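Local structure of ribonucleoside-diphosphate reductase (Pseudomonas aeruginosa, 5IM3) at residues L412-K417 with L536-V541; Q424-F429 with T456-I461. The protein is an allosterically regulated reductase that probably converts ribonucleoside diphosphates to their deoxy forms, supplying precursors for DNA synthesis. All blocks are in the same frame, centred on the assembly; numbering follows the deposited sequence.

Contact 1. Residues L412-K417 with L536-V541; sequences LGSYIK and LKLHKV. With DTP (2'-deoxyadenosine 5'-triphosphate), chain G.
The loop leading into the dATP pocket that corresponds to the specificity site of class I ribonucleotide reductases is what L538 leans on, against the backbone of L412-S414. Its CG stands anti to the backbone N (chi1 -179°), which carries the isobutyl end across to the 412-417 segment. CD2 does most of the touching: it rests on the G413-S414 peptide, 3.8 Å from both G413 C and S414 N, and 3.9 Å from S414 OG. L538 CD1 lies 4.2 Å from L412 O. G413, with a positive phi of 91° and no side chain, lets the leucine settle directly on main chain. S414 OG has its polar partners in A411 O and S505 OG, so it offers CD2 only a van der Waals contact. Beyond S414 the chain runs on to the nucleotide. I416 spreads two methyls over one face of the adenine, CD1 lying 3.5 Å from N9 and CG2 3.5 Å from C8 of DTP. K417 brings its backbone N to within 3.7 Å of the gamma-phosphate O1G. On the far segment, H539 ND1 bonds to K537 O (3.0 Å), folding the imidazole back over the bend that carries L538. With no hydrogen bond between the segments, the join is small, made of van der Waals contact between a leucine and a polar backbone, and the pocket wall probably owes more to the backbone bonds of G413 and S414 to S423.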
loop_
_atom_site.group_PDB
_atom_site.type_symbol
_atom_site.label_atom_id
_atom_site.label_comp_id
_atom_site.label_asym_id
_atom_site.label_seq_id
_atom_site.Cartn_x
_atom_site.Cartn_y
_atom_site.Cartn_z
ATOM N N LEU A 412 28.293 9.998 21.305
ATOM C CA LEU A 412 29.072 9.919 20.077
ATOM C C LEU A 412 29.711 11.265 19.770
ATOM O O LEU A 412 29.061 12.309 19.856
ATOM C CB LEU A 412 28.180 9.481 18.911
ATOM C CG LEU A 412 28.845 9.442 17.528
ATOM C CD1 LEU A 412 29.877 8.324 17.450
ATOM C CD2 LEU A 412 27.805 9.295 16.427
ATOM N N GLY A 413 30.997 11.229 19.417
ATOM C CA GLY A 413 31.727 12.416 19.031
ATOM C C GLY A 413 32.435 13.133 20.158
ATOM O O GLY A 413 33.181 14.080 19.890
ATOM N N SER A 414 32.230 12.716 21.405
ATOM C CA SER A 414 32.885 13.359 22.534
ATOM C C SER A 414 34.372 13.015 22.561
ATOM O O SER A 414 34.787 11.923 22.164
ATOM C CB SER A 414 32.243 12.922 23.849
ATOM O OG SER A 414 30.832 13.012 23.791
ATOM N N TYR A 415 35.175 13.961 23.039
ATOM C CA TYR A 415 36.604 13.723 23.181
ATOM C C TYR A 415 36.882 12.762 24.333
ATOM O O TYR A 415 36.135 12.690 25.315
ATOM C CB TYR A 415 37.342 15.041 23.413
ATOM C CG TYR A 415 38.847 14.902 23.481
ATOM C CD1 TYR A 415 39.608 14.793 22.324
ATOM C CD2 TYR A 415 39.510 14.892 24.701
ATOM C CE1 TYR A 415 40.987 14.671 22.381
ATOM C CE2 TYR A 415 40.890 14.775 24.767
ATOM C CZ TYR A 415 41.620 14.661 23.604
ATOM O OH TYR A 415 42.989 14.540 23.664
ATOM N N ILE A 416 37.970 12.009 24.193
ATOM C CA ILE A 416 38.454 11.101 25.229
ATOM C C ILE A 416 39.947 11.345 25.385
ATOM O O ILE A 416 40.731 10.983 24.500
ATOM C CB ILE A 416 38.182 9.629 24.891
ATOM C CG1 ILE A 416 36.678 9.374 24.796
ATOM C CG2 ILE A 416 38.815 8.717 25.945
ATOM C CD1 ILE A 416 36.337 7.973 24.342
ATOM N N LYS A 417 40.343 11.948 26.505
ATOM C CA LYS A 417 41.758 12.128 26.796
ATOM C C LYS A 417 42.413 10.771 27.044
ATOM O O LYS A 417 41.754 9.784 27.381
ATOM C CB LYS A 417 41.950 13.039 28.011
ATOM C CG LYS A 417 43.307 13.739 28.070
ATOM C CD LYS A 417 43.534 14.428 29.413
ATOM C CE LYS A 417 44.709 15.402 29.363
ATOM N NZ LYS A 417 44.398 16.613 28.551
ATOM N N LEU A 536 30.048 26.086 21.595
ATOM C CA LEU A 536 29.860 24.710 22.064
ATOM C C LEU A 536 29.638 23.851 20.817
ATOM O O LEU A 536 28.503 23.631 20.390
ATOM C CB LEU A 536 28.707 24.603 23.051
ATOM C CG LEU A 536 28.415 23.223 23.650
ATOM C CD1 LEU A 536 29.692 22.440 23.917
ATOM C CD2 LEU A 536 27.622 23.381 24.936
ATOM N N LYS A 537 30.745 23.361 20.252
ATOM C CA LYS A 537 30.730 22.817 18.896
ATOM C C LYS A 537 29.835 21.587 18.789
ATOM O O LYS A 537 29.038 21.467 17.852
ATOM C CB LYS A 537 32.161 22.482 18.465
ATOM C CG LYS A 537 32.293 21.827 17.090
ATOM C CD LYS A 537 31.950 22.787 15.966
ATOM C CE LYS A 537 32.110 22.125 14.604
ATOM N NZ LYS A 537 31.694 23.024 13.485
ATOM N N LEU A 538 29.963 20.655 19.727
ATOM C CA LEU A 538 29.296 19.360 19.606
ATOM C C LEU A 538 27.847 19.503 20.054
ATOM O O LEU A 538 27.549 19.490 21.250
ATOM C CB LEU A 538 30.029 18.303 20.422
ATOM C CG LEU A 538 29.447 16.889 20.349
ATOM C CD1 LEU A 538 29.457 16.369 18.918
ATOM C CD2 LEU A 538 30.211 15.949 21.267
ATOM N N HIS A 539 26.938 19.632 19.091
ATOM C CA HIS A 539 25.519 19.749 19.395
ATOM C C HIS A 539 24.714 19.477 18.132
ATOM O O HIS A 539 25.243 19.468 17.018
ATOM C CB HIS A 539 25.179 21.129 19.966
ATOM C CG HIS A 539 25.227 22.230 18.955
ATOM N ND1 HIS A 539 26.409 22.774 18.503
ATOM C CD2 HIS A 539 24.238 22.891 18.309
ATOM C CE1 HIS A 539 26.146 23.722 17.621
ATOM N NE2 HIS A 539 24.836 23.813 17.486
ATOM N N LYS A 540 23.417 19.253 18.330
ATOM C CA LYS A 540 22.473 19.022 17.245
ATOM C C LYS A 540 21.167 19.722 17.580
ATOM O O LYS A 540 20.621 19.526 18.670
ATOM C CB LYS A 540 22.206 17.530 17.034
ATOM C CG LYS A 540 22.974 16.900 15.888
ATOM C CD LYS A 540 22.359 15.565 15.471
ATOM C CE LYS A 540 20.976 15.750 14.854
ATOM N NZ LYS A 540 20.450 14.496 14.255
ATOM N N VAL A 541 20.666 20.523 16.646
ATOM C CA VAL A 541 19.389 21.205 16.809
ATOM C C VAL A 541 18.340 20.461 15.998
ATOM O O VAL A 541 18.512 20.237 14.792
ATOM C CB VAL A 541 19.475 22.677 16.376
ATOM C CG1 VAL A 541 18.140 23.369 16.609
ATOM C CG2 VAL A 541 20.592 23.389 17.131
HETATM P PG DTP G . 38.446 12.403 31.220
HETATM O O1G DTP G . 38.553 12.422 29.733
HETATM O O2G DTP G . 38.843 13.730 31.870
HETATM O O3G DTP G . 37.035 12.054 31.694
HETATM P PB DTP G . 39.013 9.936 32.597
HETATM O O1B DTP G . 37.789 10.138 33.393
HETATM O O2B DTP G . 40.172 9.482 33.484
HETATM O O3B DTP G . 39.395 11.298 31.862
HETATM P PA DTP G . 37.676 7.719 31.477
HETATM O O1A DTP G . 36.926 7.995 32.690
HETATM O O2A DTP G . 38.314 6.356 31.617
HETATM O O3A DTP G . 38.794 8.845 31.458
HETATM O "O5'" DTP G . 36.707 7.750 30.234
HETATM C "C5'" DTP G . 35.727 8.793 30.050
HETATM C "C4'" DTP G . 34.709 8.357 29.024
HETATM O "O4'" DTP G . 35.392 7.878 27.846
HETATM C "C3'" DTP G . 33.761 7.241 29.466
HETATM O "O3'" DTP G . 32.437 7.502 29.002
HETATM C "C2'" DTP G . 34.337 6.002 28.793
HETATM C "C1'" DTP G . 34.973 6.560 27.533
HETATM N N9 DTP G . 36.139 5.815 27.080
HETATM C C8 DTP G . 37.411 5.926 27.575
HETATM N N7 DTP G . 38.271 5.098 27.033
HETATM C C5 DTP G . 37.514 4.399 26.105
HETATM C C6 DTP G . 37.839 3.383 25.188
HETATM N N6 DTP G . 39.064 2.872 25.051
HETATM N N1 DTP G . 36.850 2.911 24.399
HETATM C C2 DTP G . 35.624 3.428 24.524
HETATM N N3 DTP G . 35.197 4.383 25.353
HETATM C C4 DTP G . 36.199 4.831 26.123
#

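Contact 2. Residues Q424-F429 with T456-I461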
loop_
_atom_site.group_PDB
_atom_site.type_symbol
_atom_site.label_atom_id
_atom_site.label_comp_id
_atom_site.label_asym_id
_atom_site.label_seq_id
_atom_site.Cartn_x
_atom_site.Cartn_y
_atom_site.Cartn_z
ATOM N N GLN A 424 32.232 6.511 20.911
ATOM C CA GLN A 424 31.125 6.021 20.106
ATOM C C GLN A 424 29.799 6.079 20.846
ATOM O O GLN A 424 28.785 5.614 20.315
ATOM C CB GLN A 424 31.405 4.585 19.647
ATOM C CG GLN A 424 32.647 4.465 18.781
ATOM C CD GLN A 424 32.637 5.445 17.624
ATOM O OE1 GLN A 424 31.680 5.500 16.850
ATOM N NE2 GLN A 424 33.697 6.242 17.512
ATOM N N GLY A 425 29.781 6.635 22.051
ATOM C CA GLY A 425 28.548 6.829 22.773
ATOM C C GLY A 425 28.181 5.659 23.658
ATOM O O GLY A 425 28.965 4.742 23.920
ATOM N N VAL A 426 26.929 5.695 24.115
ATOM C CA VAL A 426 26.492 4.781 25.162
ATOM C C VAL A 426 26.103 3.419 24.599
ATOM O O VAL A 426 26.152 2.416 25.317
ATOM C CB VAL A 426 25.326 5.404 25.951
ATOM C CG1 VAL A 426 25.745 6.738 26.551
ATOM C CG2 VAL A 426 24.095 5.586 25.060
ATOM N N VAL A 427 25.706 3.351 23.325
ATOM C CA VAL A 427 25.104 2.119 22.808
ATOM C C VAL A 427 26.067 0.940 22.860
ATOM O O VAL A 427 25.639 -0.158 23.242
ATOM C CB VAL A 427 24.512 2.366 21.414
ATOM C CG1 VAL A 427 24.080 1.060 20.763
ATOM C CG2 VAL A 427 23.311 3.293 21.540
ATOM N N PRO A 428 27.348 1.068 22.508
ATOM C CA PRO A 428 28.239 -0.097 22.641
ATOM C C PRO A 428 28.336 -0.623 24.061
ATOM O O PRO A 428 28.534 -1.829 24.258
ATOM C CB PRO A 428 29.590 0.432 22.148
ATOM C CG PRO A 428 29.251 1.525 21.236
ATOM C CD PRO A 428 28.017 2.180 21.812
ATOM N N PHE A 429 28.215 0.253 25.061
ATOM C CA PHE A 429 28.163 -0.200 26.443
ATOM C C PHE A 429 26.814 -0.837 26.777
ATOM O O PHE A 429 26.751 -1.834 27.498
ATOM C CB PHE A 429 28.474 0.965 27.372
ATOM C CG PHE A 429 29.873 1.490 27.216
ATOM C CD1 PHE A 429 30.951 0.653 27.389
ATOM C CD2 PHE A 429 30.108 2.809 26.884
ATOM C CE1 PHE A 429 32.238 1.115 27.242
ATOM C CE2 PHE A 429 31.397 3.280 26.735
ATOM C CZ PHE A 429 32.462 2.432 26.916
ATOM N N THR A 456 16.518 13.364 27.409
ATOM C CA THR A 456 16.070 13.636 26.044
ATOM C C THR A 456 16.993 14.569 25.261
ATOM O O THR A 456 16.896 14.614 24.028
ATOM C CB THR A 456 14.654 14.223 26.069
ATOM O OG1 THR A 456 13.840 13.467 26.975
ATOM C CG2 THR A 456 14.026 14.162 24.687
ATOM N N TRP A 457 17.874 15.312 25.927
ATOM C CA TRP A 457 18.863 16.129 25.232
ATOM C C TRP A 457 20.155 15.373 24.942
ATOM O O TRP A 457 21.049 15.927 24.293
ATOM C CB TRP A 457 19.183 17.394 26.041
ATOM C CG TRP A 457 19.544 17.139 27.477
ATOM C CD1 TRP A 457 18.738 17.312 28.566
ATOM C CD2 TRP A 457 20.802 16.669 27.981
ATOM N NE1 TRP A 457 19.413 16.983 29.713
ATOM C CE2 TRP A 457 20.681 16.581 29.383
ATOM C CE3 TRP A 457 22.014 16.313 27.386
ATOM C CZ2 TRP A 457 21.727 16.155 30.198
ATOM C CZ3 TRP A 457 23.055 15.888 28.198
ATOM C CH2 TRP A 457 22.904 15.814 29.588
ATOM N N HIS A 458 20.275 14.130 25.405
ATOM C CA HIS A 458 21.489 13.355 25.190
ATOM C C HIS A 458 21.719 13.133 23.700
ATOM O O HIS A 458 20.798 12.783 22.958
ATOM C CB HIS A 458 21.380 12.016 25.917
ATOM C CG HIS A 458 22.686 11.308 26.100
ATOM N ND1 HIS A 458 23.305 10.612 25.086
ATOM C CD2 HIS A 458 23.477 11.166 27.190
ATOM C CE1 HIS A 458 24.427 10.080 25.539
ATOM N NE2 HIS A 458 24.553 10.400 26.814
ATOM N N LEU A 459 22.963 13.332 23.262
ATOM C CA LEU A 459 23.258 13.301 21.835
ATOM C C LEU A 459 23.049 11.927 21.207
ATOM O O LEU A 459 22.897 11.840 19.984
ATOM C CB LEU A 459 24.691 13.774 21.583
ATOM C CG LEU A 459 24.779 15.090 20.816
ATOM C CD1 LEU A 459 26.225 15.525 20.712
ATOM C CD2 LEU A 459 24.164 14.950 19.435
ATOM N N ASP A 460 23.027 10.861 22.002
ATOM C CA ASP A 460 22.754 9.529 21.482
ATOM C C ASP A 460 21.266 9.186 21.496
ATOM O O ASP A 460 20.905 8.040 21.211
ATOM C CB ASP A 460 23.534 8.477 22.279
ATOM C CG ASP A 460 25.041 8.604 22.106
ATOM O OD1 ASP A 460 25.492 9.101 21.053
ATOM O OD2 ASP A 460 25.772 8.192 23.029
ATOM N N ILE A 461 20.394 10.157 21.783
ATOM C CA ILE A 461 18.986 9.842 22.019
ATOM C C ILE A 461 18.352 9.200 20.790
ATOM O O ILE A 461 17.536 8.281 20.912
ATOM C CB ILE A 461 18.211 11.101 22.458
ATOM C CG1 ILE A 461 16.781 10.732 22.873
ATOM C CG2 ILE A 461 18.171 12.142 21.344
ATOM C CD1 ILE A 461 16.709 9.809 24.079
#
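D460 reaches across to G425 and V426, and its side chain is worth following outward. CB passes V426 CG2 at 4.1 Å. CG, placed anti to the carbonyl carbon (chi1 -66°), aims the carboxylate at the backbone where the chain leads into helix 427-440, 4.0 Å from G425 CA. There the two oxygens divide the work. OD2 accepts V426 N at 3.0 Å with an N-H...O angle of 153°, the donor standing 38° out of the carboxylate plane. The same oxygen, OD2, sits 3.1 Å from G425 CA, an approach made possible by a residue without a side chain. OD1 is taken by L412 N. D460 itself immediately precedes helix 461-465, yet its carboxylate is spent on these neighbours and makes no capping bond there.

H458 fixes the aspartate's backbone: D460 N donates to H458 ND1 at 3.1 Å, tilted slightly from the ring plane, inside a type I turn that also bonds I461 N to H458 O. The other ring nitrogen, NE2, bonds to V409 O. V426 CG1 meets H458 CE1 obliquely at 3.7 Å and also touches D460 OD2, the valine and imidazole running past each other in opposite directions. Further along helix 427-440, F429 touches the dATP and A439 of the second subunit.

Chemically, a buried carboxylate held by two backbone N-H groups would be expected to stay ionised, while a histidine accepting at ND1 and bonding a carbonyl through NE2 is consistent with the neutral, NE2-protonated tautomer.

Overall arrangement
Along the chain the four segments come as 412-417, 424-429, 456-461 and 536-541, so contact 2 is nested inside the loop closed by contact 1. Their centres are 11 Å apart, both within the barrel domain. The first two segments are joined through the small antiparallel pair 415-416 and 421-422; the third follows strand 450-455 of the main mixed sheet, and the fourth enters strand 539-543, which pairs with 500-504. The contacts meet directly: D460 of contact 2 also holds the 412-417 segment, and L538 CG packs on L459 CD1 (3.5 Å). Together they connect two dATP-lining elements, the hairpin and helix 427-440, to the loop after strand 450-455 and to the segment entering the 500-504/539-543 pair.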